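Local coordinates for protein probable adenylyl-sulfate kinase (Aeropyrum pernix, PDB 2YVU) that probably phosphorylates adenosine 5'-phosphosulfate with ATP to make 3'-phosphoadenylyl sulfate, the activated form of sulfate, at residues A[118-123]-A[162-167]; A[13-18]-A[80-85]. One frame throughout, in Å; residues are numbered along the deposited sequence.

Overall arrangement
The chain folds as a P-loop kinase around a parallel sheet of strand order 2-3-1-4-5. Strand 14-19 enters first, at the middle of the sheet, and runs into the ATP-binding P-loop assigned by similarity. Contact 2 closes the first long loop, bringing the end of helix 64-82 back to the start of this strand. Contact 1 opens only later. It pairs strand 114-120 with the edge strand 161-164 and closes a second, largely helical loop. The two loops follow in series and neither crosses the other. The centres of contacts 1 and 2 lie about 24 Å apart, on opposite sides of the chain's centre. The two contacts meet where Val119 packs on Leu18, across neighbouring strands.

Contact 1 (A[118-123]-A[162-167]); sequences YVKASL and VLDTES
Lys120 O takes two bonds from Thr165, just past a parallel strand pair of the P-loop kinase sheet. Thr165 N meets Lys120 O in the carbonyl plane at 3.1 Å, while Thr165 OG1 reaches the same oxygen from above that plane at 3.0 Å. Thr165 OG1 also bonds Arg129. The extended Glu166 chain reaches back, and its OE1 accepts a nearly straight bond from Ser122 N (3.0 Å). Within the strands, Leu163 N bonds Tyr118 O (2.7 Å) and Lys120 N bonds Leu163 O (2.9 Å). Asp164 CG stands anti to the backbone N (chi1 -168°), and OD1 accepts from Glu166 N, an Asx turn, and from Ser167 N, completing an Asx motif. An alanine here is likely to leave these two N-H groups without their acceptor and the turn less fixed. Lys120 NZ stays 4.0 Å from Asp164 OD2, too far for a salt bridge. Val119 and Leu163 share a face of the sheet, where both touch Ile29 of helix 26-39 and Leu163 also packs on helix 170-184. Val119 also touches Ser24 of the ATP site assigned by similarity. Val119 CG1 meets the methyl CG2 of Thr165, just past the strand, at 3.5 Å.

Contact 2 (A[13-18]-A[80-85]); sequences GIVVWL and LLARNG
Ala82 O is gripped by two backbone N-H groups. Gly13 N donates to Ala82 O from across the contact at 2.8 Å, in a nearly straight bond (171°). Gly85 N donates to Ala82 O from within the turn at 3.1 Å. The second bond belongs to a Schellman motif that ends helix 64-82, with Gly85 as its C-prime residue. Gly85 has positive phi (86°), and a side chain there would press on the carbonyl O of Asn84. The motif turns the chain from the helix into strand 87-91, which lies beside strand 14-19 in the sheet. Gly13 runs close to the turn, its N 3.7 Å from Gly85 CA. A CB on Gly13 would point into the turn and come tight against Gly85 C. Ala82 CB points toward the strand and touches Val15 CG2 at 4.2 Å. This branch of Val15 lies beside its backbone N and anti to the carbonyl carbon, which turns it to the helix end. Asn84 folds back over the last helical turn, and its ND2 donates to Leu80 O at 2.8 Å. The same ND2 bonds Glu45 of the second subunit, which also forms a salt bridge with Arg83 NE. Arg83 NH1 pairs with Glu110 of its own chain. The chemistry implies a join made mainly by backbone: one buried carbonyl at the helix end finds its donors in the turn and at the strand entrance. The absence of a side chain on Gly13 permits the close approach, while Gly85 allows the helix to end in this turn.

Contact 1 (A[118-123]-A[162-167])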
loop_
_atom_site.group_PDB
_atom_site.type_symbol
_atom_site.label_atom_id
_atom_site.label_comp_id
_atom_site.label_asym_id
_atom_site.label_seq_id
_atom_site.Cartn_x
_atom_site.Cartn_y
_atom_site.Cartn_z
ATOM N N TYR A 118 1.249 -10.399 -20.369
ATOM C CA TYR A 118 2.052 -9.636 -21.312
ATOM C C TYR A 118 1.183 -8.924 -22.345
ATOM O O TYR A 118 0.553 -9.561 -23.196
ATOM C CB TYR A 118 3.077 -10.558 -21.996
ATOM C CG TYR A 118 3.958 -9.881 -23.039
ATOM C CD1 TYR A 118 4.354 -8.550 -22.905
ATOM C CD2 TYR A 118 4.443 -10.594 -24.129
ATOM C CE1 TYR A 118 5.220 -7.941 -23.839
ATOM C CE2 TYR A 118 5.308 -9.999 -25.063
ATOM C CZ TYR A 118 5.689 -8.674 -24.911
ATOM O OH TYR A 118 6.525 -8.086 -25.848
ATOM N N VAL A 119 1.152 -7.595 -22.243
ATOM C CA VAL A 119 0.418 -6.730 -23.155
ATOM C C VAL A 119 1.457 -6.413 -24.236
ATOM O O VAL A 119 2.345 -5.575 -24.060
ATOM C CB VAL A 119 -0.057 -5.459 -22.424
ATOM C CG1 VAL A 119 -0.892 -4.578 -23.364
ATOM C CG2 VAL A 119 -0.870 -5.865 -21.194
ATOM N N LYS A 120 1.313 -7.101 -25.359
ATOM C CA LYS A 120 2.267 -7.044 -26.455
ATOM C C LYS A 120 2.047 -6.034 -27.567
ATOM O O LYS A 120 1.006 -6.036 -28.240
ATOM C CB LYS A 120 2.382 -8.459 -27.032
ATOM C CG LYS A 120 3.269 -8.609 -28.250
ATOM C CD LYS A 120 3.386 -10.091 -28.590
ATOM C CE LYS A 120 4.340 -10.329 -29.754
ATOM N NZ LYS A 120 3.858 -9.659 -31.002
ATOM N N ALA A 121 3.064 -5.196 -27.747
ATOM C CA ALA A 121 3.115 -4.134 -28.742
ATOM C C ALA A 121 4.592 -3.794 -28.998
ATOM O O ALA A 121 5.360 -3.627 -28.063
ATOM C CB ALA A 121 2.382 -2.898 -28.222
ATOM N N SER A 122 5.000 -3.679 -30.256
ATOM C CA SER A 122 6.392 -3.359 -30.529
ATOM C C SER A 122 6.698 -1.920 -30.178
ATOM O O SER A 122 5.803 -1.083 -30.074
ATOM C CB SER A 122 6.721 -3.573 -32.002
ATOM O OG SER A 122 6.153 -2.541 -32.778
ATOM N N LEU A 123 7.987 -1.648 -30.005
ATOM C CA LEU A 123 8.492 -0.324 -29.688
ATOM C C LEU A 123 8.114 0.678 -30.783
ATOM O O LEU A 123 7.659 1.775 -30.500
ATOM C CB LEU A 123 10.016 -0.383 -29.596
ATOM C CG LEU A 123 10.775 0.629 -28.743
ATOM C CD1 LEU A 123 12.115 0.872 -29.413
ATOM C CD2 LEU A 123 10.002 1.926 -28.583
ATOM N N VAL A 162 -0.923 -13.758 -23.000
ATOM C CA VAL A 162 -0.381 -12.740 -23.900
ATOM C C VAL A 162 -1.538 -12.012 -24.558
ATOM O O VAL A 162 -2.434 -12.640 -25.115
ATOM C CB VAL A 162 0.476 -13.357 -25.025
ATOM C CG1 VAL A 162 0.938 -12.262 -25.993
ATOM C CG2 VAL A 162 1.668 -14.089 -24.423
ATOM N N LEU A 163 -1.547 -10.689 -24.470
ATOM C CA LEU A 163 -2.617 -9.920 -25.106
ATOM C C LEU A 163 -1.976 -9.151 -26.264
ATOM O O LEU A 163 -1.254 -8.163 -26.056
ATOM C CB LEU A 163 -3.284 -8.953 -24.098
ATOM C CG LEU A 163 -3.977 -9.605 -22.882
ATOM C CD1 LEU A 163 -4.629 -8.523 -22.055
ATOM C CD2 LEU A 163 -5.028 -10.642 -23.310
ATOM N N ASP A 164 -2.219 -9.621 -27.486
ATOM C CA ASP A 164 -1.646 -8.970 -28.660
ATOM C C ASP A 164 -2.481 -7.750 -29.017
ATOM O O ASP A 164 -3.568 -7.882 -29.590
ATOM C CB ASP A 164 -1.613 -9.930 -29.853
ATOM C CG ASP A 164 -0.764 -9.389 -31.002
ATOM O OD1 ASP A 164 -0.786 -8.163 -31.237
ATOM O OD2 ASP A 164 -0.076 -10.185 -31.674
ATOM N N THR A 165 -1.979 -6.563 -28.689
ATOM C CA THR A 165 -2.722 -5.345 -28.974
ATOM C C THR A 165 -2.612 -4.879 -30.431
ATOM O O THR A 165 -3.180 -3.858 -30.797
ATOM C CB THR A 165 -2.294 -4.186 -28.039
ATOM O OG1 THR A 165 -0.959 -3.786 -28.351
ATOM C CG2 THR A 165 -2.350 -4.626 -26.563
ATOM N N GLU A 166 -1.882 -5.615 -31.264
ATOM C CA GLU A 166 -1.769 -5.218 -32.666
ATOM C C GLU A 166 -2.715 -6.043 -33.532
ATOM O O GLU A 166 -3.298 -5.534 -34.496
ATOM C CB GLU A 166 -0.310 -5.345 -33.154
ATOM C CG GLU A 166 0.537 -4.078 -32.878
ATOM C CD GLU A 166 2.022 -4.218 -33.241
ATOM O OE1 GLU A 166 2.862 -4.273 -32.312
ATOM O OE2 GLU A 166 2.354 -4.265 -34.451
ATOM N N SER A 167 -2.893 -7.305 -33.155
ATOM C CA SER A 167 -3.760 -8.224 -33.880
ATOM C C SER A 167 -5.202 -8.145 -33.423
ATOM O O SER A 167 -6.118 -8.267 -34.231
ATOM C CB SER A 167 -3.294 -9.668 -33.672
ATOM O OG SER A 167 -1.891 -9.771 -33.782
#

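Contact 2 (A[13-18]-A[80-85])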
loop_
_atom_site.group_PDB
_atom_site.type_symbol
_atom_site.label_atom_id
_atom_site.label_comp_id
_atom_site.label_asym_id
_atom_site.label_seq_id
_atom_site.Cartn_x
_atom_site.Cartn_y
_atom_site.Cartn_z
ATOM N N GLY A 13 -7.789 -12.999 -2.689
ATOM C CA GLY A 13 -7.892 -12.428 -4.013
ATOM C C GLY A 13 -6.724 -12.895 -4.856
ATOM O O GLY A 13 -6.131 -13.935 -4.573
ATOM N N ILE A 14 -6.385 -12.124 -5.885
ATOM C CA ILE A 14 -5.271 -12.470 -6.773
ATOM C C ILE A 14 -4.610 -11.176 -7.212
ATOM O O ILE A 14 -5.156 -10.103 -6.996
ATOM C CB ILE A 14 -5.751 -13.190 -8.068
ATOM C CG1 ILE A 14 -6.709 -12.278 -8.841
ATOM C CG2 ILE A 14 -6.437 -14.521 -7.725
ATOM C CD1 ILE A 14 -7.166 -12.862 -10.176
ATOM N N VAL A 15 -3.437 -11.282 -7.823
ATOM C CA VAL A 15 -2.721 -10.110 -8.327
ATOM C C VAL A 15 -2.544 -10.308 -9.826
ATOM O O VAL A 15 -1.913 -11.274 -10.271
ATOM C CB VAL A 15 -1.298 -9.943 -7.673
ATOM C CG1 VAL A 15 -0.578 -8.682 -8.270
ATOM C CG2 VAL A 15 -1.427 -9.793 -6.187
ATOM N N VAL A 16 -3.151 -9.423 -10.605
ATOM C CA VAL A 16 -3.025 -9.482 -12.043
ATOM C C VAL A 16 -2.008 -8.390 -12.356
ATOM O O VAL A 16 -2.264 -7.203 -12.110
ATOM C CB VAL A 16 -4.366 -9.168 -12.746
ATOM C CG1 VAL A 16 -4.172 -9.224 -14.247
ATOM C CG2 VAL A 16 -5.432 -10.118 -12.277
ATOM N N TRP A 17 -0.856 -8.798 -12.877
ATOM C CA TRP A 17 0.234 -7.880 -13.188
ATOM C C TRP A 17 0.407 -7.616 -14.679
ATOM O O TRP A 17 0.958 -8.459 -15.412
ATOM C CB TRP A 17 1.535 -8.430 -12.604
ATOM C CG TRP A 17 2.665 -7.445 -12.613
ATOM C CD1 TRP A 17 3.542 -7.201 -13.642
ATOM C CD2 TRP A 17 2.971 -6.494 -11.591
ATOM N NE1 TRP A 17 4.372 -6.146 -13.320
ATOM C CE2 TRP A 17 4.036 -5.687 -12.072
ATOM C CE3 TRP A 17 2.448 -6.236 -10.312
ATOM C CZ2 TRP A 17 4.570 -4.638 -11.329
ATOM C CZ3 TRP A 17 2.983 -5.196 -9.578
ATOM C CH2 TRP A 17 4.035 -4.406 -10.089
ATOM N N LEU A 18 -0.050 -6.452 -15.154
ATOM C CA LEU A 18 0.096 -6.193 -16.580
ATOM C C LEU A 18 1.480 -5.619 -16.864
ATOM O O LEU A 18 1.882 -4.617 -16.271
ATOM C CB LEU A 18 -0.981 -5.225 -17.056
ATOM C CG LEU A 18 -2.431 -5.585 -16.692
ATOM C CD1 LEU A 18 -3.312 -4.360 -16.869
ATOM C CD2 LEU A 18 -2.931 -6.723 -17.547
ATOM N N LEU A 80 -0.948 -7.411 0.581
ATOM C CA LEU A 80 -1.832 -7.110 1.692
ATOM C C LEU A 80 -3.285 -7.048 1.230
ATOM O O LEU A 80 -4.170 -7.580 1.882
ATOM C CB LEU A 80 -1.456 -5.774 2.324
ATOM C CG LEU A 80 -0.650 -5.773 3.625
ATOM C CD1 LEU A 80 0.395 -6.845 3.618
ATOM C CD2 LEU A 80 -0.017 -4.384 3.791
ATOM N N LEU A 81 -3.542 -6.384 0.118
ATOM C CA LEU A 81 -4.923 -6.288 -0.345
ATOM C C LEU A 81 -5.447 -7.673 -0.732
ATOM O O LEU A 81 -6.555 -8.077 -0.350
ATOM C CB LEU A 81 -5.017 -5.337 -1.548
ATOM C CG LEU A 81 -4.901 -3.822 -1.270
ATOM C CD1 LEU A 81 -4.617 -3.059 -2.570
ATOM C CD2 LEU A 81 -6.190 -3.310 -0.638
ATOM N N ALA A 82 -4.633 -8.410 -1.473
ATOM C CA ALA A 82 -5.050 -9.719 -1.948
ATOM C C ALA A 82 -5.295 -10.731 -0.836
ATOM O O ALA A 82 -6.220 -11.539 -0.936
ATOM C CB ALA A 82 -4.028 -10.257 -2.960
ATOM N N ARG A 83 -4.483 -10.707 0.215
ATOM C CA ARG A 83 -4.716 -11.648 1.300
ATOM C C ARG A 83 -5.987 -11.270 2.045
ATOM O O ARG A 83 -6.444 -12.018 2.913
ATOM C CB ARG A 83 -3.517 -11.727 2.268
ATOM C CG ARG A 83 -3.292 -10.559 3.219
ATOM C CD ARG A 83 -1.920 -10.753 3.844
ATOM N NE ARG A 83 -1.599 -9.840 4.943
ATOM C CZ ARG A 83 -0.374 -9.730 5.451
ATOM N NH1 ARG A 83 0.610 -10.469 4.940
ATOM N NH2 ARG A 83 -0.127 -8.916 6.472
ATOM N N ASN A 84 -6.566 -10.112 1.718
ATOM C CA ASN A 84 -7.814 -9.725 2.366
ATOM C C ASN A 84 -8.990 -9.788 1.413
ATOM O O ASN A 84 -9.956 -9.057 1.571
ATOM C CB ASN A 84 -7.706 -8.334 2.999
ATOM C CG ASN A 84 -6.882 -8.351 4.282
ATOM O OD1 ASN A 84 -7.354 -8.795 5.324
ATOM N ND2 ASN A 84 -5.643 -7.901 4.199
ATOM N N GLY A 85 -8.883 -10.654 0.407
ATOM C CA GLY A 85 -9.976 -10.854 -0.536
ATOM C C GLY A 85 -10.105 -9.958 -1.751
ATOM O O GLY A 85 -11.059 -10.085 -2.496
#